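Local structure of alpha-fucosidase (Bifidobacterium bifidum, 2EAE) at residues S14-L19 / L161-A166; E95-N100 / P120-G125; I335-S340 / L370-Y375. The protein releases L-fucose by hydrolysing alpha-1,2-fucosidic linkages in glycans, here as the catalytic domain of a longer, probably membrane-bound protein. The protein carries 1 engineered substitution. One frame throughout, in Å; residues are numbered along the deposited sequence.

From the N terminus, residues 14-19 lead into the edge strand of the large N-terminal antiparallel sheet, and contact 1 closes a long loop when the chain returns at 161-166. Contact 2 is nested inside that loop: there 95-100 meets 120-125, about 51 Å from contact 1 between centres and on the other side of the chain's centre. Contact 3 follows in series, with strand 334-336 and its exit loop meeting helix 364-385 of the catalytic domain. No two contacts cross. Contacts 1 and 3 touch, Leu19 CD2 lying 3.7 Å from Leu373 CG, and this joins the edge of the N-terminal sheet to the catalytic-domain helix.

Contact 1. Residues S14-L19 / L161-A166; sequences SKDDWL and LSKGKA
Asp16 OD2 is gripped by two nitrogens, the ammonium of Lys163 and the side-chain amide ND2 of Asn160. The Lys163 part is a salt bridge with a long, weak hydrogen bond, NZ to OD2 3.3 Å. The lysine crosses the aspartate at about a right angle and lies against the same oxygen with its methylenes, Lys163 CE being 3.5 Å from Asp16 OD2; a nearly eclipsed last torsion (chi4 -22°) bends the ammonium at the chain's end. Next along, Asp17 N gives a nearly straight bond to Ser162 OG (2.9 Å, 172° at the hydrogen). Ser162 CB meanwhile packs 3.7 Å from Asp16 CG. In return, Leu161 N donates to Asp17 O at 3.0 Å. This main-chain bond carries on the antiparallel pairing of strands 18-21 and 155-160, where Leu19 bonds to Leu159. The serine hydroxyl departs from that pattern, accepting from Asp17 N in place of a main-chain carbonyl where the chain is already turning toward strand 165-171. The tight hairpin there has a G1 beta bulge, with Gly164, at positive phi, and Lys165 both facing Asn160. The carboxylate of Asp17 is held by two helices, OD2 bonding to Tyr330 OH of 315-330 and OD1 forming a salt bridge with Lys376 of 364-385. Beyond the polar pairs, Leu19 CD2 and Leu161 CD1 come within 4.4 Å, and both leucines also rest on Tyr377 of helix 364-385.

Contact 2. Residues E95-N100 / P120-G125; sequences ETKGQN and PGNLTG
A lysine side chain from the short helix 95-98 packs across a type I beta turn, Pro120-Leu123, in a partly buried contact within the glycosyl hydrolase family 65 N-terminal region: Lys97 passes over the turn at Asn122 and reaches Thr124 just beyond it. Its chain is extended past CG, so the ammonium arrives at the threonine hydroxyl, NZ to OG1 2.8 Å, and it also forms a salt bridge with Glu127. Thr124 OG1 accepts this bond and donates its own proton to Gly121 O at 2.9 Å, which ties the residue after the turn back to the turn itself. Farther back, Lys97 CB rests 3.3 Å from Asn122 O, and the asparagine side chain crosses the lysine at about a right angle, its ND2 3.6 Å from Lys97 CG. Lys97 O and Asn122 O lie 3.4 Å apart, two acceptors with no bond between them; Lys97 O takes a bond from Thr103 OG1. Around the pair, Leu123 packs on helix 102-112 and on Phe498 of helix 498-501, while Tyr461 OH bonds to Thr124 O and Glu95 touches helix 441-462.

Contact 3. Residues I335-S340 / L370-Y375; sequences IDLGQS and LETLVY
An Asx turn ends strand 334-336 and the loop after it lies on helix 364-385 of the catalytic domain, whose family is built on an (alpha/alpha)6 barrel; Ile335, Leu337 and Gln339 come down round Thr372. The turn is made by Asp336 OD1, which accepts from Gly338 N at 3.0 Å. Across the contact, the methyl of Thr372 does most of the touching. Leu337 CD1 meets Thr372 CG2 at 3.7 Å, the two side chains running antiparallel, side by side, and Ile335 CG2 comes to 4.2 Å from the same Thr372 methyl. The hydroxyl has its partner within its own helix: with chi1 at 60°, OG1 lies between the backbone N and the carbonyl carbon of Thr372 and bonds to Arg368 O one turn earlier. One turn farther on, Ile335 CG2 approaches Tyr375 CD2 obliquely at 4.1 Å, while the phenol hydroxyl, at the far end of the ring, bonds to Asp776 OD1. Gln339 folds across Thr372 from the loop side and also touches Arg368, though the modelled position of its side chain, amide included, is doubtful. With an alanine here the arm laid across Thr372 would stop at CB, and a gap would probably open beside the Thr372 methyl and along Arg368. The strand itself is an edge strand of the seven-stranded antiparallel sheet, bonded to strand 811-818 through Asp336 and Ser812; Leu370, turned away from the contact, packs on helix 350-359, while Ile335 and Tyr375 also meet helix 766-779.

Contact 1. Residues S14-L19 / L161-A166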
# COMPACT_ATOMS: atom_id res chain seq x y z
N SER A 14 29.76 5.75 -1.88
CA SER A 14 30.21 4.46 -1.35
C SER A 14 29.30 3.89 -0.23
O SER A 14 29.18 2.66 -0.07
CB SER A 14 31.68 4.55 -0.89
OG SER A 14 31.78 4.86 0.50
N LYS A 15 28.63 4.77 0.50
CA LYS A 15 27.79 4.33 1.61
C LYS A 15 26.29 4.27 1.22
O LYS A 15 25.44 3.97 2.06
CB LYS A 15 28.00 5.20 2.84
CG LYS A 15 29.41 5.11 3.41
CD LYS A 15 29.74 6.35 4.26
CE LYS A 15 31.25 6.63 4.29
NZ LYS A 15 31.61 7.86 5.06
N ASP A 16 25.98 4.53 -0.06
CA ASP A 16 24.59 4.52 -0.53
C ASP A 16 24.09 3.09 -0.78
O ASP A 16 24.89 2.18 -1.06
CB ASP A 16 24.46 5.33 -1.81
CG ASP A 16 24.64 6.84 -1.58
OD1 ASP A 16 24.75 7.26 -0.41
OD2 ASP A 16 24.64 7.59 -2.58
N ASP A 17 22.77 2.90 -0.73
CA ASP A 17 22.16 1.58 -1.04
C ASP A 17 21.86 1.52 -2.53
O ASP A 17 21.13 2.35 -3.04
CB ASP A 17 20.86 1.40 -0.26
CG ASP A 17 21.05 1.57 1.25
OD1 ASP A 17 21.99 0.97 1.80
OD2 ASP A 17 20.21 2.26 1.88
N TRP A 18 22.44 0.54 -3.23
CA TRP A 18 22.24 0.36 -4.66
C TRP A 18 21.59 -0.97 -5.00
O TRP A 18 21.91 -1.98 -4.37
CB TRP A 18 23.60 0.32 -5.35
CG TRP A 18 24.27 1.67 -5.58
CD1 TRP A 18 23.97 2.89 -5.00
CD2 TRP A 18 25.38 1.89 -6.44
NE1 TRP A 18 24.83 3.86 -5.49
CE2 TRP A 18 25.71 3.27 -6.36
CE3 TRP A 18 26.16 1.04 -7.26
CZ2 TRP A 18 26.78 3.83 -7.09
CZ3 TRP A 18 27.21 1.59 -8.00
CH2 TRP A 18 27.51 2.98 -7.91
N LEU A 19 20.72 -0.95 -6.00
CA LEU A 19 20.42 -2.16 -6.80
C LEU A 19 21.21 -1.94 -8.07
O LEU A 19 21.17 -0.86 -8.64
CB LEU A 19 18.93 -2.29 -7.17
CG LEU A 19 17.80 -2.08 -6.15
CD1 LEU A 19 16.53 -2.61 -6.81
CD2 LEU A 19 18.08 -2.76 -4.78
N LEU A 161 19.02 4.07 -4.18
CA LEU A 161 17.81 4.24 -3.38
C LEU A 161 18.00 5.42 -2.45
O LEU A 161 17.03 6.07 -2.08
CB LEU A 161 17.57 2.99 -2.53
CG LEU A 161 17.47 1.63 -3.23
CD1 LEU A 161 17.04 0.58 -2.19
CD2 LEU A 161 16.49 1.74 -4.37
N SER A 162 19.26 5.67 -2.08
CA SER A 162 19.61 6.66 -1.07
C SER A 162 19.48 8.05 -1.65
O SER A 162 19.05 8.99 -0.97
CB SER A 162 21.05 6.45 -0.57
OG SER A 162 21.27 5.21 0.09
N LYS A 163 19.83 8.20 -2.93
CA LYS A 163 19.72 9.51 -3.59
C LYS A 163 18.49 9.62 -4.50
O LYS A 163 18.23 10.65 -5.08
CB LYS A 163 21.00 9.82 -4.37
CG LYS A 163 22.20 10.11 -3.51
CD LYS A 163 23.28 10.81 -4.36
CE LYS A 163 24.61 10.94 -3.63
NZ LYS A 163 24.46 10.87 -2.15
N GLY A 164 17.72 8.54 -4.63
CA GLY A 164 16.53 8.57 -5.48
C GLY A 164 16.80 8.80 -6.96
O GLY A 164 16.16 9.63 -7.59
N LYS A 165 17.79 8.09 -7.50
CA LYS A 165 18.14 8.25 -8.90
C LYS A 165 18.66 6.96 -9.52
O LYS A 165 19.23 6.10 -8.83
CB LYS A 165 19.16 9.39 -9.08
CG LYS A 165 20.55 9.07 -8.56
CD LYS A 165 21.38 10.36 -8.33
CE LYS A 165 22.88 10.04 -8.25
NZ LYS A 165 23.49 10.01 -9.61
N ALA A 166 18.50 6.89 -10.82
CA ALA A 166 18.92 5.76 -11.64
C ALA A 166 20.15 6.23 -12.41
O ALA A 166 20.25 7.41 -12.74
CB ALA A 166 17.81 5.36 -12.60

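Contact 2. Residues E95-N100 / P120-G125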
# COMPACT_ATOMS: atom_id res chain seq x y z
N GLU A 95 -29.16 0.72 -10.04
CA GLU A 95 -30.37 1.00 -9.24
C GLU A 95 -31.41 -0.12 -9.35
O GLU A 95 -32.05 -0.46 -8.37
CB GLU A 95 -31.03 2.32 -9.62
CG GLU A 95 -30.19 3.56 -9.41
CD GLU A 95 -30.67 4.76 -10.22
OE1 GLU A 95 -31.89 4.88 -10.53
OE2 GLU A 95 -29.80 5.60 -10.56
N THR A 96 -31.53 -0.71 -10.54
CA THR A 96 -32.53 -1.75 -10.80
C THR A 96 -32.27 -3.04 -10.00
O THR A 96 -33.18 -3.82 -9.73
CB THR A 96 -32.67 -2.06 -12.33
OG1 THR A 96 -31.53 -2.79 -12.78
CG2 THR A 96 -32.82 -0.76 -13.19
N LYS A 97 -31.01 -3.27 -9.61
CA LYS A 97 -30.61 -4.41 -8.79
C LYS A 97 -30.71 -4.13 -7.29
O LYS A 97 -31.19 -4.97 -6.50
CB LYS A 97 -29.19 -4.86 -9.15
CG LYS A 97 -29.07 -5.59 -10.49
CD LYS A 97 -27.59 -5.82 -10.85
CE LYS A 97 -27.42 -6.95 -11.87
NZ LYS A 97 -25.99 -7.17 -12.29
N GLY A 98 -30.24 -2.95 -6.90
CA GLY A 98 -30.17 -2.63 -5.47
C GLY A 98 -31.53 -2.30 -4.85
O GLY A 98 -31.76 -2.57 -3.66
N GLN A 99 -32.40 -1.68 -5.64
CA GLN A 99 -33.75 -1.29 -5.15
C GLN A 99 -33.69 -0.51 -3.82
O GLN A 99 -34.43 -0.81 -2.89
CB GLN A 99 -34.66 -2.52 -4.99
CG GLN A 99 -35.01 -3.20 -6.31
CD GLN A 99 -35.67 -2.23 -7.27
OE1 GLN A 99 -36.60 -1.50 -6.89
NE2 GLN A 99 -35.20 -2.20 -8.50
N ASN A 100 -32.79 0.47 -3.75
CA ASN A 100 -32.63 1.27 -2.55
C ASN A 100 -32.62 0.48 -1.27
O ASN A 100 -33.30 0.84 -0.32
CB ASN A 100 -33.70 2.37 -2.48
CG ASN A 100 -33.61 3.36 -3.65
OD1 ASN A 100 -32.52 3.70 -4.12
ND2 ASN A 100 -34.76 3.80 -4.13
N PRO A 120 -27.31 -14.20 -4.18
CA PRO A 120 -27.01 -12.79 -4.03
C PRO A 120 -26.78 -12.12 -5.39
O PRO A 120 -26.15 -11.07 -5.46
CB PRO A 120 -25.72 -12.84 -3.20
CG PRO A 120 -24.98 -13.97 -3.82
CD PRO A 120 -26.06 -14.99 -4.25
N GLY A 121 -27.26 -12.75 -6.46
CA GLY A 121 -27.11 -12.20 -7.81
C GLY A 121 -27.47 -10.74 -8.07
O GLY A 121 -26.89 -10.10 -8.95
N ASN A 122 -28.44 -10.19 -7.34
CA ASN A 122 -28.74 -8.78 -7.50
C ASN A 122 -28.00 -7.87 -6.53
O ASN A 122 -28.22 -6.65 -6.51
CB ASN A 122 -30.26 -8.54 -7.47
CG ASN A 122 -30.95 -9.02 -8.74
OD1 ASN A 122 -32.06 -9.53 -8.71
ND2 ASN A 122 -30.27 -8.89 -9.86
N LEU A 123 -27.10 -8.45 -5.73
CA LEU A 123 -26.09 -7.62 -5.04
C LEU A 123 -24.81 -7.49 -5.86
O LEU A 123 -23.72 -7.86 -5.40
CB LEU A 123 -25.81 -8.14 -3.63
CG LEU A 123 -27.03 -8.17 -2.69
CD1 LEU A 123 -26.57 -8.72 -1.37
CD2 LEU A 123 -27.70 -6.83 -2.50
N THR A 124 -24.98 -6.92 -7.07
CA THR A 124 -23.93 -6.76 -8.06
C THR A 124 -24.11 -5.43 -8.79
O THR A 124 -25.14 -4.75 -8.67
CB THR A 124 -23.89 -7.93 -9.10
OG1 THR A 124 -25.14 -7.98 -9.79
CG2 THR A 124 -23.67 -9.29 -8.38
N GLY A 125 -23.09 -5.07 -9.55
CA GLY A 125 -23.05 -3.79 -10.25
C GLY A 125 -21.81 -3.71 -11.12
O GLY A 125 -21.21 -4.71 -11.43

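Contact 3. Residues I335-S340 / L370-Y375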
# COMPACT_ATOMS: atom_id res chain seq x y z
N ILE A 335 19.11 0.38 8.89
CA ILE A 335 19.10 -0.98 9.40
C ILE A 335 20.43 -1.70 9.14
O ILE A 335 20.99 -1.60 8.05
CB ILE A 335 17.85 -1.77 8.87
CG1 ILE A 335 17.71 -3.12 9.55
CG2 ILE A 335 17.83 -1.88 7.33
CD1 ILE A 335 16.35 -3.79 9.24
N ASP A 336 20.94 -2.36 10.16
CA ASP A 336 22.22 -3.08 10.04
C ASP A 336 22.08 -4.48 10.58
O ASP A 336 22.00 -4.69 11.78
CB ASP A 336 23.36 -2.31 10.73
CG ASP A 336 24.78 -2.79 10.29
OD1 ASP A 336 24.94 -3.78 9.52
OD2 ASP A 336 25.76 -2.15 10.73
N LEU A 337 22.02 -5.46 9.67
CA LEU A 337 21.97 -6.84 10.04
C LEU A 337 23.29 -7.52 9.67
O LEU A 337 23.41 -8.74 9.74
CB LEU A 337 20.78 -7.53 9.36
CG LEU A 337 19.40 -6.94 9.68
CD1 LEU A 337 18.30 -7.72 8.98
CD2 LEU A 337 19.18 -6.95 11.19
N GLY A 338 24.29 -6.71 9.33
CA GLY A 338 25.61 -7.23 8.94
C GLY A 338 25.68 -7.55 7.45
O GLY A 338 26.47 -8.43 7.03
N GLN A 339 24.90 -6.82 6.67
CA GLN A 339 24.87 -6.94 5.21
C GLN A 339 26.19 -6.53 4.58
O GLN A 339 26.87 -5.60 5.06
CB GLN A 339 23.93 -5.94 4.56
CG GLN A 339 22.65 -5.63 5.13
CD GLN A 339 22.67 -4.65 6.26
OE1 GLN A 339 22.62 -3.40 6.10
NE2 GLN A 339 22.64 -5.20 7.40
N SER A 340 26.49 -7.16 3.44
CA SER A 340 27.37 -6.57 2.44
C SER A 340 26.61 -5.48 1.66
O SER A 340 25.38 -5.29 1.83
CB SER A 340 27.96 -7.65 1.49
OG SER A 340 26.99 -8.64 1.18
N LEU A 370 20.45 -8.98 0.62
CA LEU A 370 19.14 -9.07 -0.06
C LEU A 370 17.95 -8.71 0.85
O LEU A 370 17.06 -7.95 0.42
CB LEU A 370 18.96 -10.41 -0.78
CG LEU A 370 17.70 -10.47 -1.65
CD1 LEU A 370 17.92 -9.54 -2.85
CD2 LEU A 370 17.41 -11.90 -2.13
N GLU A 371 17.95 -9.21 2.09
CA GLU A 371 16.82 -9.00 2.99
C GLU A 371 16.70 -7.51 3.32
O GLU A 371 15.60 -6.92 3.31
CB GLU A 371 16.99 -9.86 4.26
CG GLU A 371 16.79 -11.36 3.99
CD GLU A 371 17.56 -12.29 4.96
OE1 GLU A 371 18.04 -11.82 6.03
OE2 GLU A 371 17.64 -13.52 4.65
N THR A 372 17.84 -6.87 3.57
CA THR A 372 17.76 -5.45 3.89
C THR A 372 17.52 -4.57 2.66
O THR A 372 16.88 -3.56 2.76
CB THR A 372 19.02 -4.92 4.67
OG1 THR A 372 20.18 -5.11 3.87
CG2 THR A 372 19.17 -5.63 6.06
N LEU A 373 18.05 -4.95 1.51
CA LEU A 373 17.75 -4.25 0.25
C LEU A 373 16.26 -4.29 -0.05
O LEU A 373 15.68 -3.28 -0.38
CB LEU A 373 18.51 -4.90 -0.90
CG LEU A 373 19.55 -4.12 -1.68
CD1 LEU A 373 20.36 -3.08 -0.88
CD2 LEU A 373 20.46 -5.01 -2.53
N VAL A 374 15.63 -5.45 0.10
CA VAL A 374 14.17 -5.55 -0.17
C VAL A 374 13.40 -4.66 0.83
O VAL A 374 12.43 -4.01 0.49
CB VAL A 374 13.70 -6.99 -0.10
CG1 VAL A 374 12.15 -7.07 -0.16
CG2 VAL A 374 14.30 -7.80 -1.28
N TYR A 375 13.87 -4.64 2.06
CA TYR A 375 13.20 -3.88 3.13
C TYR A 375 13.22 -2.39 2.74
O TYR A 375 12.19 -1.68 2.73
CB TYR A 375 13.95 -4.11 4.47
CG TYR A 375 13.46 -3.11 5.47
CD1 TYR A 375 12.29 -3.36 6.19
CD2 TYR A 375 14.08 -1.84 5.61
CE1 TYR A 375 11.76 -2.40 7.10
CE2 TYR A 375 13.55 -0.87 6.50
CZ TYR A 375 12.39 -1.15 7.23
OH TYR A 375 11.86 -0.19 8.10